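Local coordinates for protein manganese lipoxygenase (Gaeumannomyces graminis, PDB 5FX8) that oxidises linoleic and alpha-linolenic acids with dioxygen to 11S- and 13R-hydroperoxy fatty acids, using a catalytic manganese ion, at residues T108-R113 with W142-P147; M481-P486 with F539-V544. One frame throughout, in Å; residues are numbered along the deposited sequence.

Contact 1 of 2, residues T108-R113 with W142-P147. With NAG (2-acetamido-2-deoxy-beta-D-glucopyranose), chain N; NAG (2-acetamido-2-deoxy-beta-D-glucopyranose), chain K.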
ATOM      1  N   THR A 108      -1.833 -10.529   4.597  1.00 12.30           N
ATOM      2  CA  THR A 108      -0.673 -11.413   4.662  1.00 12.48           C
ATOM      3  C   THR A 108      -1.076 -12.869   4.495  1.00 14.17           C
ATOM      4  O   THR A 108      -0.492 -13.601   3.682  1.00 14.22           O
ATOM      5  CB  THR A 108       0.056 -11.238   5.980  1.00 11.53           C
ATOM      6  OG1 THR A 108       0.302  -9.862   6.209  1.00 17.07           O
ATOM      7  CG2 THR A 108       1.366 -11.924   5.910  1.00 13.38           C
ATOM      8  N   ALA A 109      -2.065 -13.310   5.278  1.00 13.92           N
ATOM      9  CA  ALA A 109      -2.535 -14.681   5.163  1.00 13.09           C
ATOM     10  C   ALA A 109      -2.983 -14.973   3.748  1.00 15.20           C
ATOM     11  O   ALA A 109      -2.638 -16.010   3.177  1.00 17.78           O
ATOM     12  CB  ALA A 109      -3.664 -14.938   6.146  1.00 11.62           C
ATOM     13  N   THR A 110      -3.715 -14.040   3.148  1.00 15.79           N
ATOM     14  CA  THR A 110      -4.239 -14.264   1.811  1.00 16.23           C
ATOM     15  C   THR A 110      -3.117 -14.423   0.813  1.00 15.41           C
ATOM     16  O   THR A 110      -3.140 -15.331  -0.018  1.00 16.29           O
ATOM     17  CB  THR A 110      -5.147 -13.111   1.418  1.00 15.57           C
ATOM     18  OG1 THR A 110      -6.195 -13.016   2.369  1.00 13.69           O
ATOM     19  CG2 THR A 110      -5.708 -13.332   0.037  1.00 16.24           C
ATOM     20  N   ALA A 111      -2.118 -13.554   0.904  1.00 14.84           N
ATOM     21  CA  ALA A 111      -1.008 -13.587  -0.035  1.00 13.70           C
ATOM     22  C   ALA A 111      -0.230 -14.895   0.064  1.00 16.86           C
ATOM     23  O   ALA A 111       0.165 -15.466  -0.954  1.00 18.25           O
ATOM     24  CB  ALA A 111      -0.099 -12.393   0.211  1.00 12.61           C
ATOM     25  N   TYR A 112      -0.006 -15.390   1.281  1.00 16.79           N
ATOM     26  CA  TYR A 112       0.675 -16.668   1.422  1.00 14.39           C
ATOM     27  C   TYR A 112      -0.152 -17.801   0.828  1.00 17.10           C
ATOM     28  O   TYR A 112       0.377 -18.655   0.105  1.00 16.34           O
ATOM     29  CB  TYR A 112       0.971 -16.913   2.888  1.00 13.23           C
ATOM     30  CG  TYR A 112       2.192 -16.192   3.343  1.00 13.92           C
ATOM     31  CD1 TYR A 112       3.295 -16.116   2.529  1.00 12.49           C
ATOM     32  CD2 TYR A 112       2.250 -15.594   4.590  1.00 13.07           C
ATOM     33  CE1 TYR A 112       4.415 -15.464   2.931  1.00 12.78           C
ATOM     34  CE2 TYR A 112       3.369 -14.939   4.999  1.00 11.82           C
ATOM     35  CZ  TYR A 112       4.456 -14.871   4.157  1.00 12.54           C
ATOM     36  OH  TYR A 112       5.624 -14.237   4.527  1.00 15.62           O
ATOM     37  N   ARG A 113      -1.452 -17.817   1.107  1.00 17.99           N
ATOM     38  CA  ARG A 113      -2.316 -18.832   0.517  1.00 18.47           C
ATOM     39  C   ARG A 113      -2.274 -18.791  -1.023  1.00 21.52           C
ATOM     40  O   ARG A 113      -2.041 -19.815  -1.678  1.00 20.74           O
ATOM     41  CB  ARG A 113      -3.721 -18.643   1.065  1.00 19.69           C
ATOM     42  CG  ARG A 113      -4.723 -19.631   0.617  1.00 24.38           C
ATOM     43  CD  ARG A 113      -6.090 -19.058   0.852  1.00 30.92           C
ATOM     44  NE  ARG A 113      -6.134 -18.397   2.146  1.00 30.35           N
ATOM     45  CZ  ARG A 113      -7.007 -17.447   2.460  1.00 39.30           C
ATOM     46  NH1 ARG A 113      -7.900 -17.066   1.556  1.00 39.17           N
ATOM     47  NH2 ARG A 113      -6.986 -16.883   3.672  1.00 31.92           N
ATOM     48  N   TRP A 142      -3.789 -14.682  -7.616  1.00 20.04           N
ATOM     49  CA  TRP A 142      -3.744 -13.456  -6.839  1.00 19.65           C
ATOM     50  C   TRP A 142      -5.046 -12.677  -6.928  1.00 19.31           C
ATOM     51  O   TRP A 142      -5.050 -11.459  -6.807  1.00 19.92           O
ATOM     52  CB  TRP A 142      -2.584 -12.576  -7.276  1.00 20.03           C
ATOM     53  CG  TRP A 142      -1.328 -13.305  -7.475  1.00 17.08           C
ATOM     54  CD1 TRP A 142      -0.789 -13.690  -8.653  1.00 18.63           C
ATOM     55  CD2 TRP A 142      -0.418 -13.714  -6.462  1.00 16.56           C
ATOM     56  NE1 TRP A 142       0.409 -14.330  -8.445  1.00 17.57           N
ATOM     57  CE2 TRP A 142       0.658 -14.357  -7.102  1.00 16.45           C
ATOM     58  CE3 TRP A 142      -0.408 -13.607  -5.072  1.00 15.70           C
ATOM     59  CZ2 TRP A 142       1.719 -14.893  -6.404  1.00 16.43           C
ATOM     60  CZ3 TRP A 142       0.648 -14.137  -4.385  1.00 16.57           C
ATOM     61  CH2 TRP A 142       1.698 -14.771  -5.049  1.00 16.90           C
ATOM     62  N   LYS A 143      -6.153 -13.387  -7.132  1.00 20.72           N
ATOM     63  CA  LYS A 143      -7.453 -12.748  -7.260  1.00 19.44           C
ATOM     64  C   LYS A 143      -7.902 -12.062  -5.983  1.00 22.81           C
ATOM     65  O   LYS A 143      -8.688 -11.115  -6.051  1.00 31.92           O
ATOM     66  CB  LYS A 143      -8.496 -13.767  -7.664  1.00 22.93           C
ATOM     67  CG  LYS A 143      -8.452 -14.111  -9.110  1.00 35.03           C
ATOM     68  CD  LYS A 143      -9.234 -15.387  -9.356  1.00 39.63           C
ATOM     69  CE  LYS A 143      -9.806 -15.452 -10.764  1.00 41.60           C
ATOM     70  NZ  LYS A 143     -10.539 -16.741 -10.939  1.00 37.09           N
ATOM     71  N   GLU A 144      -7.477 -12.539  -4.816  1.00 20.22           N
ATOM     72  CA  GLU A 144      -7.880 -11.875  -3.585  1.00 21.46           C
ATOM     73  C   GLU A 144      -6.833 -10.878  -3.094  1.00 18.12           C
ATOM     74  O   GLU A 144      -7.188  -9.820  -2.571  1.00 19.83           O
ATOM     75  CB  GLU A 144      -8.182 -12.909  -2.503  1.00 26.01           C
ATOM     76  CG  GLU A 144      -9.405 -13.794  -2.756  1.00 30.68           C
ATOM     77  CD  GLU A 144      -9.429 -15.047  -1.864  1.00 48.86           C
ATOM     78  OE1 GLU A 144      -8.583 -15.954  -2.044  1.00 44.72           O
ATOM     79  OE2 GLU A 144     -10.294 -15.132  -0.973  1.00 49.94           O
ATOM     80  N   SER A 145      -5.556 -11.191  -3.276  1.00 17.90           N
ATOM     81  CA  SER A 145      -4.470 -10.302  -2.888  1.00 15.24           C
ATOM     82  C   SER A 145      -4.413  -9.075  -3.765  1.00 17.68           C
ATOM     83  O   SER A 145      -4.111  -7.979  -3.291  1.00 17.66           O
ATOM     84  CB  SER A 145      -3.143 -11.040  -2.990  1.00 13.89           C
ATOM     85  OG  SER A 145      -3.132 -12.124  -2.102  1.00 21.08           O
ATOM     86  N   VAL A 146      -4.640  -9.257  -5.054  1.00 17.45           N
ATOM     87  CA  VAL A 146      -4.577  -8.184  -6.025  1.00 16.66           C
ATOM     88  C   VAL A 146      -5.850  -8.221  -6.858  1.00 19.32           C
ATOM     89  O   VAL A 146      -5.815  -8.608  -8.030  1.00 19.24           O
ATOM     90  CB  VAL A 146      -3.322  -8.322  -6.886  1.00 16.26           C
ATOM     91  CG1 VAL A 146      -3.143  -7.109  -7.723  1.00 17.90           C
ATOM     92  CG2 VAL A 146      -2.127  -8.543  -5.987  1.00 16.55           C
ATOM     93  N   PRO A 147      -6.986  -7.794  -6.314  1.00 19.06           N
ATOM     94  CA  PRO A 147      -8.251  -7.997  -7.030  1.00 18.55           C
ATOM     95  C   PRO A 147      -8.297  -7.347  -8.392  1.00 18.30           C
ATOM     96  O   PRO A 147      -8.869  -7.928  -9.313  1.00 19.35           O
ATOM     97  CB  PRO A 147      -9.281  -7.386  -6.083  1.00 18.43           C
ATOM     98  CG  PRO A 147      -8.622  -7.335  -4.792  1.00 20.04           C
ATOM     99  CD  PRO A 147      -7.195  -7.070  -5.060  1.00 17.89           C
TER
HETATM  100  C1  NAG N1006     -10.297 -20.100   0.410  1.00 56.79           C
HETATM  101  C2  NAG N1006     -11.321 -19.456  -0.551  1.00 61.84           C
HETATM  102  C3  NAG N1006     -11.603 -18.005  -0.155  1.00 59.10           C
HETATM  103  C4  NAG N1006     -11.990 -17.916   1.314  1.00 59.33           C
HETATM  104  C5  NAG N1006     -10.869 -18.518   2.151  1.00 62.12           C
HETATM  105  C6  NAG N1006     -11.154 -18.555   3.632  1.00 55.92           C
HETATM  106  C7  NAG N1006     -11.389 -20.357  -2.855  1.00 63.30           C
HETATM  107  C8  NAG N1006     -10.791 -20.273  -4.228  1.00 73.98           C
HETATM  108  N2  NAG N1006     -10.870 -19.529  -1.936  1.00 66.03           N
HETATM  109  O3  NAG N1006     -12.666 -17.520  -0.963  1.00 65.48           O
HETATM  110  O4  NAG N1006     -12.239 -16.568   1.698  1.00 55.76           O
HETATM  111  O5  NAG N1006     -10.693 -19.882   1.762  1.00 53.21           O
HETATM  112  O6  NAG N1006     -10.442 -19.640   4.219  1.00 47.95           O
HETATM  113  O7  NAG N1006     -12.293 -21.141  -2.593  1.00 57.78           O
HETATM  114  C1  NAG K1009       3.282 -20.889   1.527  1.00 17.55           C
HETATM  115  C2  NAG K1009       4.462 -20.132   0.978  1.00 16.54           C
HETATM  116  C3  NAG K1009       5.581 -20.092   2.006  1.00 17.55           C
HETATM  117  C4  NAG K1009       5.059 -19.502   3.300  1.00 16.74           C
HETATM  118  C5  NAG K1009       3.872 -20.317   3.757  1.00 14.37           C
HETATM  119  C6  NAG K1009       3.215 -19.765   4.986  1.00 14.71           C
HETATM  120  C7  NAG K1009       5.270 -20.076  -1.335  1.00 21.99           C
HETATM  121  C8  NAG K1009       5.667 -20.894  -2.515  1.00 20.23           C
HETATM  122  N2  NAG K1009       4.908 -20.757  -0.250  1.00 20.38           N
HETATM  123  O3  NAG K1009       6.629 -19.261   1.543  1.00 19.45           O
HETATM  124  O4  NAG K1009       6.080 -19.505   4.287  1.00 18.29           O
HETATM  125  O5  NAG K1009       2.873 -20.315   2.734  1.00 16.54           O
HETATM  126  O6  NAG K1009       2.066 -20.543   5.274  1.00 17.46           O
HETATM  127  O7  NAG K1009       5.295 -18.863  -1.355  1.00 24.79           O

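Contact 2 of 2, residues M481-P486 with F539-V544. With MN (manganese (II) ion), chain I; NAG (2-acetamido-2-deoxy-beta-D-glucopyranose), chain F.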
ATOM      1  N   MET A 481       5.014   4.775  -5.885  1.00  8.93           N
ATOM      2  CA  MET A 481       6.292   4.111  -5.685  1.00  8.89           C
ATOM      3  C   MET A 481       6.150   2.762  -4.994  1.00  9.13           C
ATOM      4  O   MET A 481       6.865   1.827  -5.328  1.00 16.94           O
ATOM      5  CB  MET A 481       7.226   5.002  -4.865  1.00  9.43           C
ATOM      6  CG  MET A 481       7.596   6.308  -5.502  1.00  9.86           C
ATOM      7  SD  MET A 481       8.685   6.087  -6.898  1.00 35.44           S
ATOM      8  CE  MET A 481      10.159   6.878  -6.267  1.00 10.69           C
ATOM      9  N   ASN A 482       5.233   2.652  -4.048  1.00  9.31           N
ATOM     10  CA  ASN A 482       5.098   1.539  -3.135  1.00  8.09           C
ATOM     11  C   ASN A 482       3.657   1.093  -3.217  1.00  8.52           C
ATOM     12  O   ASN A 482       3.068   1.165  -4.295  1.00 12.15           O
ATOM     13  CB  ASN A 482       5.469   1.970  -1.724  1.00  8.66           C
ATOM     14  CG  ASN A 482       5.690   0.816  -0.807  1.00 11.54           C
ATOM     15  OD1 ASN A 482       5.244   0.828   0.340  1.00 40.46           O
ATOM     16  ND2 ASN A 482       6.370  -0.205  -1.300  1.00 10.02           N
ATOM     17  N   GLN A 483       3.076   0.662  -2.105  1.00  8.08           N
ATOM     18  CA  GLN A 483       1.683   0.207  -2.037  1.00  9.09           C
ATOM     19  C   GLN A 483       1.487  -0.879  -3.097  1.00 10.42           C
ATOM     20  O   GLN A 483       2.275  -1.834  -3.125  1.00 15.56           O
ATOM     21  CB  GLN A 483       0.757   1.430  -2.134  1.00  8.88           C
ATOM     22  CG  GLN A 483      -0.660   1.221  -1.587  1.00  9.11           C
ATOM     23  CD  GLN A 483      -0.762   0.913  -0.082  1.00  7.79           C
ATOM     24  OE1 GLN A 483      -0.223   1.614   0.765  1.00  7.30           O
ATOM     25  NE2 GLN A 483      -1.502  -0.111   0.237  1.00  8.65           N
ATOM     26  N   GLY A 484       0.479  -0.795  -3.964  1.00 10.16           N
ATOM     27  CA  GLY A 484       0.245  -1.834  -4.944  1.00  9.74           C
ATOM     28  C   GLY A 484       1.009  -1.684  -6.218  1.00 10.13           C
ATOM     29  O   GLY A 484       0.904  -2.515  -7.122  1.00 10.49           O
ATOM     30  N   SER A 485       1.814  -0.659  -6.316  1.00 15.36           N
ATOM     31  CA  SER A 485       2.514  -0.404  -7.569  1.00 10.82           C
ATOM     32  C   SER A 485       3.605  -1.417  -7.902  1.00 10.86           C
ATOM     33  O   SER A 485       3.703  -1.821  -9.049  1.00 10.98           O
ATOM     34  CB  SER A 485       3.087   0.999  -7.560  1.00  9.02           C
ATOM     35  OG  SER A 485       2.047   1.874  -7.873  1.00 10.29           O
ATOM     36  N   PRO A 486       4.460  -1.832  -6.974  1.00 10.00           N
ATOM     37  CA  PRO A 486       5.401  -2.904  -7.328  1.00 11.29           C
ATOM     38  C   PRO A 486       4.722  -4.186  -7.829  1.00 11.69           C
ATOM     39  O   PRO A 486       5.146  -4.732  -8.848  1.00 14.93           O
ATOM     40  CB  PRO A 486       6.180  -3.103  -6.021  1.00 10.39           C
ATOM     41  CG  PRO A 486       6.107  -1.735  -5.373  1.00  8.43           C
ATOM     42  CD  PRO A 486       4.777  -1.221  -5.673  1.00  8.53           C
ATOM     43  N   PHE A 539       2.713  -5.918  -0.080  1.00 11.30           N
ATOM     44  CA  PHE A 539       2.676  -4.455   0.029  1.00  9.57           C
ATOM     45  C   PHE A 539       1.317  -3.860  -0.342  1.00 10.79           C
ATOM     46  O   PHE A 539       1.065  -2.688  -0.060  1.00 19.99           O
ATOM     47  CB  PHE A 539       3.749  -3.821  -0.842  1.00  9.51           C
ATOM     48  CG  PHE A 539       5.158  -4.122  -0.420  1.00 11.20           C
ATOM     49  CD1 PHE A 539       5.438  -4.646   0.815  1.00 12.05           C
ATOM     50  CD2 PHE A 539       6.214  -3.859  -1.275  1.00 13.87           C
ATOM     51  CE1 PHE A 539       6.726  -4.901   1.176  1.00 13.17           C
ATOM     52  CE2 PHE A 539       7.501  -4.106  -0.903  1.00 13.22           C
ATOM     53  CZ  PHE A 539       7.750  -4.624   0.324  1.00 14.26           C
ATOM     54  N   ASN A 540       0.441  -4.629  -0.963  1.00 10.67           N
ATOM     55  CA  ASN A 540      -0.875  -4.181  -1.384  1.00  9.40           C
ATOM     56  C   ASN A 540      -1.880  -4.410  -0.257  1.00 15.23           C
ATOM     57  O   ASN A 540      -1.627  -5.159   0.687  1.00 10.33           O
ATOM     58  CB  ASN A 540      -1.296  -4.918  -2.652  1.00  8.69           C
ATOM     59  CG  ASN A 540      -2.441  -4.252  -3.373  1.00  9.85           C
ATOM     60  OD1 ASN A 540      -2.484  -3.040  -3.508  1.00 11.44           O
ATOM     61  ND2 ASN A 540      -3.384  -5.044  -3.822  1.00 10.41           N
ATOM     62  N   ARG A 541      -3.015  -3.718  -0.347  1.00  9.33           N
ATOM     63  CA  ARG A 541      -4.058  -3.782   0.671  1.00 11.00           C
ATOM     64  C   ARG A 541      -5.403  -3.847  -0.043  1.00 12.57           C
ATOM     65  O   ARG A 541      -6.022  -2.822  -0.309  1.00 12.94           O
ATOM     66  CB  ARG A 541      -4.009  -2.592   1.623  1.00  9.63           C
ATOM     67  CG  ARG A 541      -2.982  -2.676   2.732  1.00  8.77           C
ATOM     68  CD  ARG A 541      -3.306  -3.761   3.751  1.00  9.22           C
ATOM     69  NE  ARG A 541      -2.285  -3.872   4.785  1.00  8.56           N
ATOM     70  CZ  ARG A 541      -1.097  -4.429   4.589  1.00  8.27           C
ATOM     71  NH1 ARG A 541      -0.789  -4.908   3.408  1.00  8.59           N
ATOM     72  NH2 ARG A 541      -0.209  -4.484   5.553  1.00  7.62           N
ATOM     73  N   ALA A 542      -5.868  -5.053  -0.297  1.00 13.41           N
ATOM     74  CA  ALA A 542      -7.112  -5.303  -0.995  1.00 12.78           C
ATOM     75  C   ALA A 542      -8.357  -4.904  -0.209  1.00 15.35           C
ATOM     76  O   ALA A 542      -9.429  -4.817  -0.801  1.00 17.10           O
ATOM     77  CB  ALA A 542      -7.172  -6.787  -1.364  1.00 12.90           C
ATOM     78  N   GLN A 543      -8.268  -4.658   1.088  1.00 17.03           N
ATOM     79  CA  GLN A 543      -9.447  -4.419   1.911  1.00 15.31           C
ATOM     80  C   GLN A 543      -9.757  -2.940   2.114  1.00 15.89           C
ATOM     81  O   GLN A 543     -10.732  -2.626   2.796  1.00 15.17           O
ATOM     82  CB  GLN A 543      -9.303  -5.072   3.293  1.00 16.66           C
ATOM     83  CG  GLN A 543      -8.554  -6.387   3.386  1.00 16.95           C
ATOM     84  CD  GLN A 543      -7.095  -6.219   3.112  1.00 15.01           C
ATOM     85  OE1 GLN A 543      -6.537  -5.153   3.329  1.00 16.46           O
ATOM     86  NE2 GLN A 543      -6.494  -7.230   2.560  1.00 12.47           N
ATOM     87  N   VAL A 544      -8.937  -2.044   1.549  1.00 13.03           N
ATOM     88  CA  VAL A 544      -9.065  -0.606   1.751  1.00 12.19           C
ATOM     89  C   VAL A 544     -10.487  -0.142   1.459  1.00 14.88           C
ATOM     90  O   VAL A 544     -11.079   0.618   2.231  1.00 13.44           O
ATOM     91  CB  VAL A 544      -8.031   0.124   0.876  1.00 11.42           C
ATOM     92  CG1 VAL A 544      -8.271   1.553   0.864  1.00 12.49           C
ATOM     93  CG2 VAL A 544      -6.734  -0.027   1.461  1.00 13.46           C
TER
HETATM   94 MN    MN I1000       5.681   2.613   1.911  1.00  8.02          MN
HETATM   95  C1  NAG F   1     -10.331 -10.015   4.246  1.00 28.40           C
HETATM   96  C2  NAG F   1     -11.646 -10.216   4.983  1.00 29.40           C
HETATM   97  C3  NAG F   1     -12.770 -10.468   3.997  1.00 31.98           C
HETATM   98  C4  NAG F   1     -12.827  -9.338   2.978  1.00 31.41           C
HETATM   99  C5  NAG F   1     -11.469  -9.163   2.309  1.00 28.58           C
HETATM  100  C6  NAG F   1     -11.423  -7.965   1.394  1.00 27.33           C
HETATM  101  C7  NAG F   1     -11.558 -11.140   7.246  1.00 35.44           C
HETATM  102  C8  NAG F   1     -11.402 -12.380   8.072  1.00 42.61           C
HETATM  103  N2  NAG F   1     -11.536 -11.314   5.924  1.00 32.54           N
HETATM  104  O3  NAG F   1     -13.989 -10.559   4.725  1.00 33.67           O
HETATM  105  O4  NAG F   1     -13.807  -9.602   1.984  1.00 35.88           O
HETATM  106  O5  NAG F   1     -10.461  -8.948   3.307  1.00 24.59           O
HETATM  107  O6  NAG F   1     -11.799  -6.782   2.088  1.00 26.32           O
HETATM  108  O7  NAG F   1     -11.702 -10.036   7.752  1.00 34.87           O
HETATM  109  O   HOH W   1       7.224   0.939   2.759  1.00 33.97           O

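Contact 1 of 2, residues T108-R113 with W142-P147
Arg113 and Glu144 form a long salt bridge beside an N-acetylglucosamine that touches both side chains. NH1 of Arg113 stands 3.8 Å from OE1 of Glu144, and the guanidinium and carboxylate planes are turned 61° apart, so the pair attracts through charge without the geometry of a hydrogen-bonded fork. One guanidinium face lies over CA of Thr110, while O6 of the sugar lies above the opposite face, toward its rim. The sugar ring also meets the acid: its C3 is 3.3 Å from Glu144 OE2. Arg113 suits this place because its long chain, extended through chi2 and then bent at chi3 (-42°), turns the guanidinium toward Glu144.

Next to the ion pair the contact turns to small groups. The methyl CG2 of Thr110 sits 3.6 Å from Glu144 CB, the two side chains crossing at about a right angle; Thr110 OG1 is bonded instead to Asn106 O. Ser145 OG, hydrogen-bonded to a residue flanking the segments, lies against Ala111 CA, with the small CB alongside at 3.8 Å. Trp142 brings CZ3 obliquely to Ala111 O, at 3.7 Å. Glu114 accepts the backbone N-H groups of Glu144 and Ser145 with its two carboxylate oxygens. A loop turn with helical backbone angles, closed by Val146 N to Trp142 O, thus docks on the long helix 86-124 of the lipoxygenase fold, whose Tyr112 packs on Tyr112 of the second subunit.

Contact 2 of 2, residues M481-P486 with F539-V544
Asn482 and Phe539 touch at the catalytic manganese site, where helix 460-481 has ended and the chain makes a type II' beta turn from Asn482 to Ser485. With CG anti to the backbone N (chi1 -165°), OD1 binds the manganese at 2.4 Å. ND2 passes the Phe539 ring obliquely, 3.7 Å from CD2 with the amide and ring planes 56° apart, and has its hydrogen bond outside the two segments. An amide suits the place because it offers one ligand oxygen and one N-H donor group.

The turn is closed by the bond from Ser485 N to Asn482 O, 3.0 Å long. Gln483 takes up the positive phi (54°) of its second position, and its backbone O comes to 3.4 Å from Phe539 CB. The glutamine side chain bends at chi2, so that NE2 reaches Arg541 CB at 3.8 Å, while OE1 is bonded to Ser617 OG. Gly484 follows: without a side chain, it lets Asn540 OD1 approach its CA to 3.3 Å, while ND2 of the same amide bonds Ser145 O. On the other segment, Arg541 folds back along its own backbone, NH1 donating to Asn540 O at 2.9 Å from above the carbonyl plane, and also to Arg538 O.

His290, His294, His478 and Val618 O complete the protein ligands of the metal. A water is also bound to the manganese at 2.4 Å; metal-bound water forms the catalytic base for hydrogen abstraction. Pro486, at the start of helix 485-490, packs on Gln287 of helix 268-305. The loop leaving helix 526-539 is set against helix 86-124, with Asn540 and Arg541 on Gln107.

In the fold
The centres of contacts 1 and 2 are 12 Å apart, and the two touch directly. Asn540 ND2, in contact 2, probably donates a hydrogen bond to Ser145 O of contact 1 at 3.1 Å, and Ala542 CB packs on Glu144 O at 3.3 Å. Gln107 of helix 86-124 ties both loops together: its NE2 bonds Ser145 O, and its OE1 accepts from Ala542 N and Gln543 NE2. The loops 142-147 and 539-544 thus lie against that helix and against each other, and 539-544 also reaches the metal-bearing turn 481-486. Contact 2 holds a manganese ligand itself; contact 1 stands farther out, Ala111's side chain being about 11 Å from that of the ligand Val618.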